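Local coordinates for protein CupA (Streptococcus pneumoniae, PDB 4F2E) that binds two copper(I) ions in a cupredoxin fold and acts as a copper(I) chaperone in copper resistance, at residues S83-C86 against G87-M91. Sequence-based numbering, arbitrary orientation.
Sequences SFAC and GMNMM. With CU1 (copper (I) ion), chain C; CU1 (copper (I) ion), chain B.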
ATOM      1  N   SER A  83      -0.072  -0.318  -9.340  1.00 13.10           N
ATOM      2  CA  SER A  83       0.390   0.957  -8.827  1.00 13.12           C
ATOM      3  C   SER A  83      -0.395   1.368  -7.592  1.00 11.98           C
ATOM      4  O   SER A  83      -1.537   0.955  -7.391  1.00 13.94           O
ATOM      5  CB  SER A  83       0.236   2.036  -9.897  1.00 13.97           C
ATOM      6  OG  SER A  83      -1.137   2.274 -10.159  1.00 16.06           O
ATOM      7  N   PHE A  84       0.233   2.174  -6.751  1.00 11.14           N
ATOM      8  CA  PHE A  84      -0.517   2.965  -5.794  1.00 10.74           C
ATOM      9  C   PHE A  84       0.068   4.362  -5.765  1.00 11.46           C
ATOM     10  O   PHE A  84       1.196   4.580  -6.204  1.00 10.09           O
ATOM     11  CB  PHE A  84      -0.627   2.312  -4.401  1.00 11.69           C
ATOM     12  CG  PHE A  84       0.687   2.077  -3.693  1.00 10.41           C
ATOM     13  CD1 PHE A  84       1.202   3.023  -2.818  1.00 11.51           C
ATOM     14  CD2 PHE A  84       1.367   0.877  -3.848  1.00 10.54           C
ATOM     15  CE1 PHE A  84       2.387   2.794  -2.140  1.00 11.72           C
ATOM     16  CE2 PHE A  84       2.557   0.639  -3.175  1.00 11.29           C
ATOM     17  CZ  PHE A  84       3.068   1.599  -2.317  1.00 12.43           C
ATOM     18  N   ALA A  85      -0.720   5.316  -5.295  1.00  9.69           N
ATOM     19  CA  ALA A  85      -0.313   6.708  -5.346  1.00  9.40           C
ATOM     20  C   ALA A  85      -1.164   7.541  -4.414  1.00 10.08           C
ATOM     21  O   ALA A  85      -2.166   7.067  -3.879  1.00 10.29           O
ATOM     22  CB  ALA A  85      -0.423   7.236  -6.769  1.00 10.73           C
ATOM     23  N   CYS A  86      -0.756   8.785  -4.210  1.00  9.75           N
ATOM     24  CA  CYS A  86      -1.571   9.715  -3.448  1.00 10.07           C
ATOM     25  C   CYS A  86      -2.765  10.128  -4.298  1.00 10.92           C
ATOM     26  O   CYS A  86      -2.855   9.772  -5.475  1.00 11.28           O
ATOM     27  CB  CYS A  86      -0.757  10.938  -3.044  1.00 10.84           C
ATOM     28  SG  CYS A  86      -0.340  12.008  -4.434  1.00 10.07           S
ATOM     29  N   GLY A  87      -3.678  10.884  -3.700  1.00 11.16           N
ATOM     30  CA  GLY A  87      -4.871  11.324  -4.399  1.00 11.84           C
ATOM     31  C   GLY A  87      -4.613  12.261  -5.568  1.00 12.10           C
ATOM     32  O   GLY A  87      -5.515  12.510  -6.370  1.00 14.13           O
ATOM     33  N   MET A  88      -3.389  12.780  -5.668  1.00 10.43           N
ATOM     34  CA  MET A  88      -3.015  13.692  -6.752  1.00 11.36           C
ATOM     35  C   MET A  88      -2.213  13.003  -7.851  1.00 10.76           C
ATOM     36  O   MET A  88      -1.864  13.627  -8.853  1.00 12.28           O
ATOM     37  CB  MET A  88      -2.179  14.855  -6.216  1.00 11.75           C
ATOM     38  CG  MET A  88      -2.824  15.643  -5.100  1.00 12.85           C
ATOM     39  SD  MET A  88      -1.852  17.112  -4.717  1.00 11.85           S
ATOM     40  CE  MET A  88      -2.110  18.095  -6.198  1.00 13.48           C
ATOM     41  N   ASN A  89      -1.899  11.727  -7.651  1.00 10.15           N
ATOM     42  CA  ASN A  89      -1.046  10.989  -8.580  1.00 10.30           C
ATOM     43  C   ASN A  89       0.327  11.655  -8.699  1.00 10.22           C
ATOM     44  O   ASN A  89       0.919  11.683  -9.776  1.00 12.66           O
ATOM     45  CB  ASN A  89      -1.713  10.870  -9.956  1.00 11.65           C
ATOM     46  CG  ASN A  89      -1.144   9.735 -10.793  1.00 10.54           C
ATOM     47  OD1 ASN A  89      -0.590   8.772 -10.264  1.00 11.59           O
ATOM     48  ND2 ASN A  89      -1.290   9.842 -12.111  1.00 12.28           N
ATOM     49  N   MET A  90       0.824  12.186  -7.583  1.00 10.52           N
ATOM     50  CA  MET A  90       2.136  12.835  -7.541  1.00 10.14           C
ATOM     51  C   MET A  90       3.178  11.982  -6.827  1.00 11.56           C
ATOM     52  O   MET A  90       4.350  11.975  -7.209  1.00 13.63           O
ATOM     53  CB  MET A  90       2.051  14.193  -6.841  1.00 10.11           C
ATOM     54  CG  MET A  90       1.377  15.286  -7.659  1.00 11.76           C
ATOM     55  SD  MET A  90       1.269  16.873  -6.795  1.00 11.68           S
ATOM     56  CE  MET A  90       3.001  17.243  -6.548  1.00 12.34           C
ATOM     57  N   MET A  91       2.748  11.290  -5.774  1.00 10.94           N
ATOM     58  CA  MET A  91       3.616  10.393  -5.017  1.00 10.07           C
ATOM     59  C   MET A  91       3.208   8.960  -5.322  1.00 10.85           C
ATOM     60  O   MET A  91       2.016   8.654  -5.360  1.00 11.45           O
ATOM     61  CB  MET A  91       3.459  10.652  -3.523  1.00 12.09           C
ATOM     62  CG  MET A  91       3.642  12.102  -3.120  1.00 15.24           C
ATOM     63  SD  MET A  91       5.361  12.496  -2.778  1.00 29.47           S
ATOM     64  CE  MET A  91       6.035  12.644  -4.422  1.00 17.38           C
TER
HETATM   65 CU   CU1 C 202       0.421  16.718  -4.641  1.00 13.40          CU
HETATM   66 CU   CU1 B 201       0.368  13.811  -3.438  1.00 12.38          CU
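The backbones of Cys86 and Met91 pair where strand 80-86 runs into the metal-binding loop: Cys86 N donates to Met91 O (3.0 Å), and a type I beta turn from Cys86 to Asn89 is closed by Asn89 N to Cys86 O (3.1 Å). With chi1 at 70°, the Cys86 sulfur sits between its own backbone N and carbonyl carbon, which turns it toward the backbone amides of the loop. There the amide N of Met90 and that of Met91 each donate to SG at 3.4 Å in nearly straight bonds, with a weaker third from Met88 N. The same SG binds one copper(I) at 2.2 Å; Met91 flanks that ion with CG packed 3.7 Å away, its thioether turned aside and not binding copper. Met88 and Met90 reach outward alongside each other, each extended through chi2 and bent at chi3, and their SD atoms hold the second copper(I), both at 2.3 Å. Cys49 is a ligand of both ions and so joins the two sites. Gathering N-H groups around one sulfur should stabilise a thiolate-like ligand and temper its charge, while two soft, neutral thioethers suited to copper(I) complete the outer shell begun by the Cys49 sulfur.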